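Local coordinates for metastasis-associated protein MTA1 (Homo sapiens, PDB 6G16) that probably acts as a scaffold subunit of the NuRD deacetylase and chromatin-remodelling complex, recruiting a histone-binding partner protein through this region, at residues L12-T15 with K16-I20; E27-P31 with W32-R36; K71-E74 with A75-Y79. All blocks are in the same frame, centred on the assembly; numbering follows the deposited sequence.

Contact 1 (L12-T15 with K16-I20)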
loop_
_atom_site.group_PDB
_atom_site.type_symbol
_atom_site.label_atom_id
_atom_site.label_comp_id
_atom_site.label_asym_id
_atom_site.label_seq_id
_atom_site.Cartn_x
_atom_site.Cartn_y
_atom_site.Cartn_z
ATOM N N LEU B 12 11.942 16.581 -1.243
ATOM C CA LEU B 12 11.587 17.349 -2.433
ATOM C C LEU B 12 10.195 17.875 -2.206
ATOM O O LEU B 12 9.275 17.107 -2.013
ATOM C CB LEU B 12 11.582 16.456 -3.662
ATOM C CG LEU B 12 11.082 17.036 -4.995
ATOM C CD1 LEU B 12 12.003 18.156 -5.457
ATOM C CD2 LEU B 12 10.981 15.971 -6.081
ATOM N N HIS B 13 10.054 19.195 -2.180
ATOM C CA HIS B 13 8.761 19.866 -2.217
ATOM C C HIS B 13 8.892 20.732 -3.442
ATOM O O HIS B 13 9.655 21.691 -3.444
ATOM C CB HIS B 13 8.554 20.673 -0.964
ATOM C CG HIS B 13 7.189 21.262 -0.827
ATOM N ND1 HIS B 13 6.058 20.667 -1.358
ATOM C CD2 HIS B 13 6.757 22.369 -0.162
ATOM C CE1 HIS B 13 4.990 21.394 -1.052
ATOM N NE2 HIS B 13 5.385 22.424 -0.317
ATOM N N THR B 14 8.201 20.348 -4.515
ATOM C CA THR B 14 8.445 20.921 -5.843
ATOM C C THR B 14 8.019 22.357 -5.856
ATOM O O THR B 14 6.951 22.651 -5.332
ATOM C CB THR B 14 7.669 20.169 -6.937
ATOM O OG1 THR B 14 8.198 18.854 -7.064
ATOM C CG2 THR B 14 7.826 20.843 -8.278
ATOM N N THR B 15 8.837 23.236 -6.454
ATOM C CA THR B 15 8.553 24.698 -6.446
ATOM C C THR B 15 7.381 25.082 -7.355
ATOM O O THR B 15 7.138 24.451 -8.403
ATOM C CB THR B 15 9.736 25.516 -6.958
ATOM O OG1 THR B 15 10.007 25.125 -8.318
ATOM C CG2 THR B 15 10.983 25.302 -6.083
ATOM N N LYS B 16 6.705 26.164 -6.983
ATOM C CA LYS B 16 5.576 26.681 -7.759
ATOM C C LYS B 16 5.972 26.924 -9.198
ATOM O O LYS B 16 5.197 26.655 -10.108
ATOM C CB LYS B 16 5.022 27.964 -7.144
ATOM C CG LYS B 16 4.526 27.836 -5.700
ATOM C CD LYS B 16 3.458 26.760 -5.490
ATOM C CE LYS B 16 3.515 26.198 -4.075
ATOM N NZ LYS B 16 2.280 25.450 -3.724
ATOM N N LEU B 17 7.188 27.402 -9.403
ATOM C CA LEU B 17 7.683 27.626 -10.760
ATOM C C LEU B 17 7.795 26.305 -11.549
ATOM O O LEU B 17 7.445 26.235 -12.740
ATOM C CB LEU B 17 9.023 28.385 -10.735
ATOM C CG LEU B 17 9.547 29.061 -12.025
ATOM C CD1 LEU B 17 10.013 28.081 -13.099
ATOM C CD2 LEU B 17 8.540 30.038 -12.622
ATOM N N THR B 18 8.281 25.254 -10.898
ATOM C CA THR B 18 8.390 23.984 -11.602
ATOM C C THR B 18 6.993 23.463 -11.931
ATOM O O THR B 18 6.783 22.957 -13.033
ATOM C CB THR B 18 9.232 22.953 -10.846
ATOM O OG1 THR B 18 10.475 23.557 -10.453
ATOM C CG2 THR B 18 9.549 21.748 -11.758
ATOM N N ARG B 19 6.040 23.639 -11.011
ATOM C CA ARG B 19 4.663 23.220 -11.252
ATOM C C ARG B 19 4.057 23.873 -12.490
ATOM O O ARG B 19 3.440 23.190 -13.322
ATOM C CB ARG B 19 3.768 23.506 -10.055
ATOM C CG ARG B 19 4.100 22.709 -8.824
ATOM C CD ARG B 19 2.903 22.629 -7.875
ATOM N NE ARG B 19 3.240 21.839 -6.694
ATOM C CZ ARG B 19 4.025 22.252 -5.696
ATOM N NH1 ARG B 19 4.548 23.491 -5.700
ATOM N NH2 ARG B 19 4.301 21.428 -4.675
ATOM N N ILE B 20 4.223 25.186 -12.615
ATOM C CA ILE B 20 3.707 25.900 -13.801
ATOM C C ILE B 20 4.511 25.592 -15.060
ATOM O O ILE B 20 3.951 25.549 -16.156
ATOM C CB ILE B 20 3.557 27.429 -13.584
ATOM C CG1 ILE B 20 4.923 28.104 -13.322
ATOM C CG2 ILE B 20 2.505 27.688 -12.483
ATOM C CD1 ILE B 20 4.905 29.242 -12.285
#

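Contact 2 (E27-P31 with W32-R36)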
loop_
_atom_site.group_PDB
_atom_site.type_symbol
_atom_site.label_atom_id
_atom_site.label_comp_id
_atom_site.label_asym_id
_atom_site.label_seq_id
_atom_site.Cartn_x
_atom_site.Cartn_y
_atom_site.Cartn_z
ATOM N N GLU B 27 3.943 19.903 -23.847
ATOM C CA GLU B 27 4.272 19.215 -25.112
ATOM C C GLU B 27 5.691 18.648 -25.133
ATOM O O GLU B 27 5.978 17.711 -25.884
ATOM C CB GLU B 27 4.069 20.142 -26.332
ATOM C CG GLU B 27 2.728 20.874 -26.436
ATOM C CD GLU B 27 1.507 19.997 -26.192
ATOM O OE1 GLU B 27 1.586 18.760 -26.459
ATOM O OE2 GLU B 27 0.468 20.567 -25.740
ATOM N N ILE B 28 6.576 19.238 -24.329
ATOM C CA ILE B 28 7.947 18.754 -24.183
ATOM C C ILE B 28 8.055 17.664 -23.108
ATOM O O ILE B 28 8.612 16.599 -23.341
ATOM C CB ILE B 28 8.895 19.899 -23.828
ATOM C CG1 ILE B 28 8.949 20.872 -25.023
ATOM C CG2 ILE B 28 10.297 19.349 -23.522
ATOM C CD1 ILE B 28 9.882 22.068 -24.856
ATOM N N LEU B 29 7.523 17.951 -21.932
ATOM C CA LEU B 29 7.526 17.013 -20.820
ATOM C C LEU B 29 6.749 15.734 -21.102
ATOM O O LEU B 29 7.228 14.662 -20.811
ATOM C CB LEU B 29 6.947 17.700 -19.582
ATOM C CG LEU B 29 6.708 16.857 -18.344
ATOM C CD1 LEU B 29 7.983 16.169 -17.874
ATOM C CD2 LEU B 29 6.143 17.765 -17.273
ATOM N N ARG B 30 5.541 15.864 -21.630
ATOM C CA ARG B 30 4.670 14.734 -21.966
ATOM C C ARG B 30 4.398 13.894 -20.715
ATOM O O ARG B 30 4.819 12.741 -20.637
ATOM C CB ARG B 30 5.277 13.885 -23.105
ATOM C CG ARG B 30 5.461 14.640 -24.408
ATOM C CD ARG B 30 6.419 13.919 -25.333
ATOM N NE ARG B 30 5.955 12.573 -25.678
ATOM C CZ ARG B 30 6.728 11.492 -25.795
ATOM N NH1 ARG B 30 8.044 11.556 -25.584
ATOM N NH2 ARG B 30 6.171 10.315 -26.096
ATOM N N PRO B 31 3.717 14.478 -19.720
ATOM C CA PRO B 31 3.553 13.838 -18.401
ATOM C C PRO B 31 2.951 12.439 -18.434
ATOM O O PRO B 31 3.345 11.589 -17.646
ATOM C CB PRO B 31 2.594 14.790 -17.649
ATOM C CG PRO B 31 2.563 16.056 -18.413
ATOM C CD PRO B 31 2.940 15.725 -19.830
ATOM N N TRP B 32 1.973 12.242 -19.313
ATOM C CA TRP B 32 1.325 10.945 -19.532
ATOM C C TRP B 32 2.361 9.860 -19.860
ATOM O O TRP B 32 2.257 8.716 -19.394
ATOM C CB TRP B 32 0.252 11.047 -20.636
ATOM C CG TRP B 32 0.765 11.554 -21.987
ATOM C CD1 TRP B 32 1.305 10.806 -22.990
ATOM C CD2 TRP B 32 0.787 12.926 -22.451
ATOM N NE1 TRP B 32 1.661 11.622 -24.049
ATOM C CE2 TRP B 32 1.356 12.923 -23.741
ATOM C CE3 TRP B 32 0.377 14.151 -21.894
ATOM C CZ2 TRP B 32 1.530 14.098 -24.494
ATOM C CZ3 TRP B 32 0.553 15.318 -22.638
ATOM C CH2 TRP B 32 1.124 15.280 -23.928
ATOM N N HIS B 33 3.365 10.247 -20.639
ATOM C CA HIS B 33 4.466 9.373 -21.052
ATOM C C HIS B 33 5.527 9.254 -19.963
ATOM O O HIS B 33 5.898 8.151 -19.580
ATOM C CB HIS B 33 5.065 9.918 -22.349
ATOM C CG HIS B 33 6.289 9.201 -22.804
ATOM N ND1 HIS B 33 6.249 7.985 -23.443
ATOM C CD2 HIS B 33 7.594 9.542 -22.731
ATOM C CE1 HIS B 33 7.477 7.596 -23.732
ATOM N NE2 HIS B 33 8.313 8.524 -23.311
ATOM N N ALA B 34 6.000 10.392 -19.467
ATOM C CA ALA B 34 6.957 10.438 -18.339
ATOM C C ALA B 34 6.488 9.696 -17.090
ATOM O O ALA B 34 7.279 9.054 -16.414
ATOM C CB ALA B 34 7.266 11.872 -17.979
ATOM N N ALA B 35 5.195 9.758 -16.805
ATOM C CA ALA B 35 4.643 9.095 -15.630
ATOM C C ALA B 35 4.818 7.589 -15.642
ATOM O O ALA B 35 4.769 6.961 -14.574
ATOM C CB ALA B 35 3.186 9.433 -15.456
ATOM N N ARG B 36 5.014 7.030 -16.833
ATOM C CA ARG B 36 5.248 5.607 -16.992
ATOM C C ARG B 36 6.696 5.254 -17.383
ATOM O O ARG B 36 7.002 4.127 -17.785
ATOM C CB ARG B 36 4.216 5.047 -17.966
ATOM C CG ARG B 36 2.802 5.157 -17.389
ATOM C CD ARG B 36 1.736 4.795 -18.376
ATOM N NE ARG B 36 1.555 5.767 -19.440
ATOM C CZ ARG B 36 0.844 5.521 -20.543
ATOM N NH1 ARG B 36 0.244 4.336 -20.713
ATOM N NH2 ARG B 36 0.732 6.458 -21.486
#

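Contact 3 (K71-E74 with A75-Y79)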
loop_
_atom_site.group_PDB
_atom_site.type_symbol
_atom_site.label_atom_id
_atom_site.label_comp_id
_atom_site.label_asym_id
_atom_site.label_seq_id
_atom_site.Cartn_x
_atom_site.Cartn_y
_atom_site.Cartn_z
ATOM N N LYS B 71 -14.833 10.701 -14.611
ATOM C CA LYS B 71 -15.974 9.841 -14.842
ATOM C C LYS B 71 -16.361 9.081 -13.562
ATOM O O LYS B 71 -15.469 8.515 -12.896
ATOM C CB LYS B 71 -15.621 8.850 -15.932
ATOM C CG LYS B 71 -16.812 8.078 -16.447
ATOM C CD LYS B 71 -16.606 7.563 -17.867
ATOM C CE LYS B 71 -15.362 6.696 -18.013
ATOM N NZ LYS B 71 -15.465 5.840 -19.224
ATOM N N PRO B 72 -17.671 9.063 -13.201
ATOM C CA PRO B 72 -18.060 8.327 -11.980
ATOM C C PRO B 72 -17.805 6.822 -12.068
ATOM O O PRO B 72 -17.826 6.255 -13.158
ATOM C CB PRO B 72 -19.561 8.581 -11.871
ATOM C CG PRO B 72 -19.832 9.765 -12.702
ATOM C CD PRO B 72 -18.809 9.793 -13.786
ATOM N N LEU B 73 -17.598 6.182 -10.924
ATOM C CA LEU B 73 -17.352 4.737 -10.907
ATOM C C LEU B 73 -18.484 4.003 -11.618
ATOM O O LEU B 73 -18.267 3.059 -12.394
ATOM C CB LEU B 73 -17.171 4.203 -9.489
ATOM C CG LEU B 73 -16.874 2.716 -9.333
ATOM C CD1 LEU B 73 -15.640 2.279 -10.104
ATOM C CD2 LEU B 73 -16.693 2.376 -7.864
ATOM N N GLU B 74 -19.699 4.475 -11.362
ATOM C CA GLU B 74 -20.899 3.893 -11.952
ATOM C C GLU B 74 -20.769 3.826 -13.476
ATOM O O GLU B 74 -21.038 2.801 -14.091
ATOM C CB GLU B 74 -22.128 4.716 -11.519
ATOM C CG GLU B 74 -23.480 4.110 -11.889
ATOM C CD GLU B 74 -23.682 2.667 -11.388
ATOM O OE1 GLU B 74 -23.016 2.226 -10.375
ATOM O OE2 GLU B 74 -24.530 1.977 -12.027
ATOM N N ALA B 75 -20.313 4.928 -14.055
ATOM C CA ALA B 75 -20.103 5.030 -15.488
ATOM C C ALA B 75 -18.984 4.108 -15.957
ATOM O O ALA B 75 -19.093 3.498 -17.000
ATOM C CB ALA B 75 -19.781 6.467 -15.849
ATOM N N VAL B 76 -17.905 4.001 -15.204
ATOM C CA VAL B 76 -16.847 3.072 -15.621
ATOM C C VAL B 76 -17.373 1.627 -15.592
ATOM O O VAL B 76 -17.118 0.892 -16.529
ATOM C CB VAL B 76 -15.449 3.240 -14.901
ATOM C CG1 VAL B 76 -15.574 3.715 -13.478
ATOM C CG2 VAL B 76 -14.636 1.935 -14.932
ATOM N N LEU B 77 -18.089 1.230 -14.543
ATOM C CA LEU B 77 -18.711 -0.107 -14.511
ATOM C C LEU B 77 -19.702 -0.337 -15.683
ATOM O O LEU B 77 -19.661 -1.369 -16.335
ATOM C CB LEU B 77 -19.435 -0.357 -13.202
ATOM C CG LEU B 77 -18.669 -0.200 -11.889
ATOM C CD1 LEU B 77 -19.618 -0.375 -10.713
ATOM C CD2 LEU B 77 -17.560 -1.213 -11.796
ATOM N N ARG B 78 -20.544 0.646 -15.981
ATOM C CA ARG B 78 -21.382 0.596 -17.186
ATOM C C ARG B 78 -20.547 0.341 -18.464
ATOM O O ARG B 78 -20.912 -0.520 -19.289
ATOM C CB ARG B 78 -22.234 1.877 -17.299
ATOM C CG ARG B 78 -22.937 2.142 -18.636
ATOM C CD ARG B 78 -24.312 1.514 -18.684
ATOM N NE ARG B 78 -24.847 1.486 -20.045
ATOM C CZ ARG B 78 -25.858 0.712 -20.453
ATOM N NH1 ARG B 78 -26.472 -0.130 -19.610
ATOM N NH2 ARG B 78 -26.265 0.773 -21.724
ATOM N N TYR B 79 -19.441 1.072 -18.627
ATOM C CA TYR B 79 -18.522 0.839 -19.759
ATOM C C TYR B 79 -17.996 -0.615 -19.780
ATOM O O TYR B 79 -17.937 -1.248 -20.829
ATOM C CB TYR B 79 -17.336 1.833 -19.757
ATOM C CG TYR B 79 -16.356 1.550 -20.885
ATOM C CD1 TYR B 79 -15.303 0.645 -20.715
ATOM C CD2 TYR B 79 -16.503 2.162 -22.125
ATOM C CE1 TYR B 79 -14.436 0.366 -21.747
ATOM C CE2 TYR B 79 -15.624 1.893 -23.167
ATOM C CZ TYR B 79 -14.596 0.992 -22.979
ATOM O OH TYR B 79 -13.749 0.688 -24.020
#

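Contact 1 (L12-T15 with K16-I20)
The N-terminal cap of helix 16-24 is built by Thr-15, whose OG1 bonds Thr-18 and whose carbonyl oxygen bonds Arg-19 at the start of the helix. Thr-15 OG1 accepts the amide of Thr-18 at 3.1 Å from OG1 to N, with an N-H...O angle of 153°. A first torsion of 61° sets OG1 between the backbone N and the carbonyl carbon, the placement that carries it over the first turn. Thr-18 OG1 donates to Thr-15 OG1 at 2.7 Å, a second link between the two threonines. Backbone bonding begins at this residue: Arg-19 N reaches Thr-15 O at 2.9 Å in a nearly straight bond, whereas the bond from Thr-18 N to Thr-15 O is weak and bent.

Thr-14 supplies an apolar patch beside the cap. Its methyl CG2 lies 3.6 Å from Thr-18 CB, and the two side chains cross at about a right angle. The Arg-19 chain, extended from CG to NE, runs back toward the strand end, where Thr-14 O sits over one face of the guanidinium rather than before an N-H. Arg-19 NH2 approaches His-13 CE1 at 3.7 Å, with the two planes 71° apart, which excludes a flat stack.

A chain of another protein completes the site: its backbone hydrogen-bonds the hydroxyls of Thr-14, Thr-15 and Thr-18, and one of its strands pairs antiparallel at Leu-12. The hydroxyls of Thr-15 and Thr-18 are therefore held both within the cap and by the partner. The arrangement is a threonine N-cap at a strand-to-helix junction, here lying on a protein interface.

Contact 2 (E27-P31 with W32-R36)
Arg-30 divides its contacts between two neighbours: the guanidinium goes to His-33, while CA and the start of the side chain, CB and CG, lie against the indole of Trp-32. The guanidinium lies flat on the imidazole, with centres 3.9 Å apart and planes at 20°; Arg-30 NH2 sits over the middle of the ring, 3.5 Å from His-33 CG. A bend at the third torsion of Arg-30 turns the guanidinium over the ring, so that arginine and histidine run alongside each other in the same direction. His-33 ND1 is hydrogen-bonded to an acidic side chain of another protein; that carboxylate may favour a protonated ring, an effect the stacked guanidinium would tend to offset. A leucine in place of His-33 would probably leave the Arg-30 guanidinium without its flat stacking surface and the partner's acidic group without its mate.

Trp-32 holds CG between its backbone N and carbonyl carbon (chi1 57°), which folds the indole back over the preceding residues. Arg-30 CA consequently makes a CH-pi contact, 4.0 Å from the centroid of the Trp-32 six-membered ring and almost straight above it, while Pro-31 CD meets Trp-32 CE3 obliquely at 3.6 Å. Away from the indole, Arg-36 NE donates to the backbone oxygen Trp-32 O at 3.0 Å, with the oxygen close to the guanidinium plane.

Ala-34 N bonds Arg-30 O at 2.9 Å and 170°, and Ala-35 N bonds Pro-31 O at 2.7 Å. Arg-30 leaves helical geometry with positive phi; Pro-31, which has no amide hydrogen to leave unpaired, follows it. This is a one-residue break between helices 26-29 and 31-34, Arg-30 ending one and standing at the N-cap of the next, with a proline in the first turn of the second.

Contact 3 (K71-E74 with A75-Y79)
The Tyr-79 ring takes neither face nor edge from residues 71-74: Lys-71 NZ comes only to Tyr-79 CB, at 4.5 Å, and the ring instead stacks with His-83 farther along the chain. The Glu-74 carboxylate touches a methyl, OE1 lying 4.3 Å from Leu-77 CD1. Arg-78 turns its guanidinium away, and in this crystal, where both residues touch lattice neighbours, Glu-74 and Arg-78 form no salt bridge.

What joins the segments is helix bonding and apolar contact. Leu-77 N donates to Leu-73 O at 2.8 Å and 174°, and Val-76 N to Pro-72 O at 3.0 Å. Leu-73, its CG lying opposite the backbone N, brings that atom 4.3 Å from Leu-77 CG; the Val-76 methyls also lie near Leu-73, but their placement is doubtful. On another side, Lys-71 lays CG 3.4 Å from Ala-75 CB.

Pro-72, at the N-cap position, brings no polar side chain; an acidic group of another protein accepts from Leu-73 N instead. Leu-73, Val-76 and Leu-77 also pack on that chain, so the chemistry is consistent with an amphipathic helix start whose leucines and valine face the partner, while Glu-74 and Arg-78 are exposed.

From the N terminus, the chain passes strand 11-13 and enters helix 16-24 through contact 1, then continues through helix 26-29 to the one-residue break at contact 2, whose centre is about 16 Å from that of contact 1. Contact 3, at the start of helix 73-81, comes after helix 44-53 and the unmodelled residues 58-67; its centre lies about 33 Å from the centre of contact 1 and about 26 Å from that of contact 2. Each contact joins adjoining segments, so none closes a long loop; all three run in series, neither nested nor crossed. Contacts 1 and 3 stand on opposite sides of the chain's centre, and all three meet another protein chain.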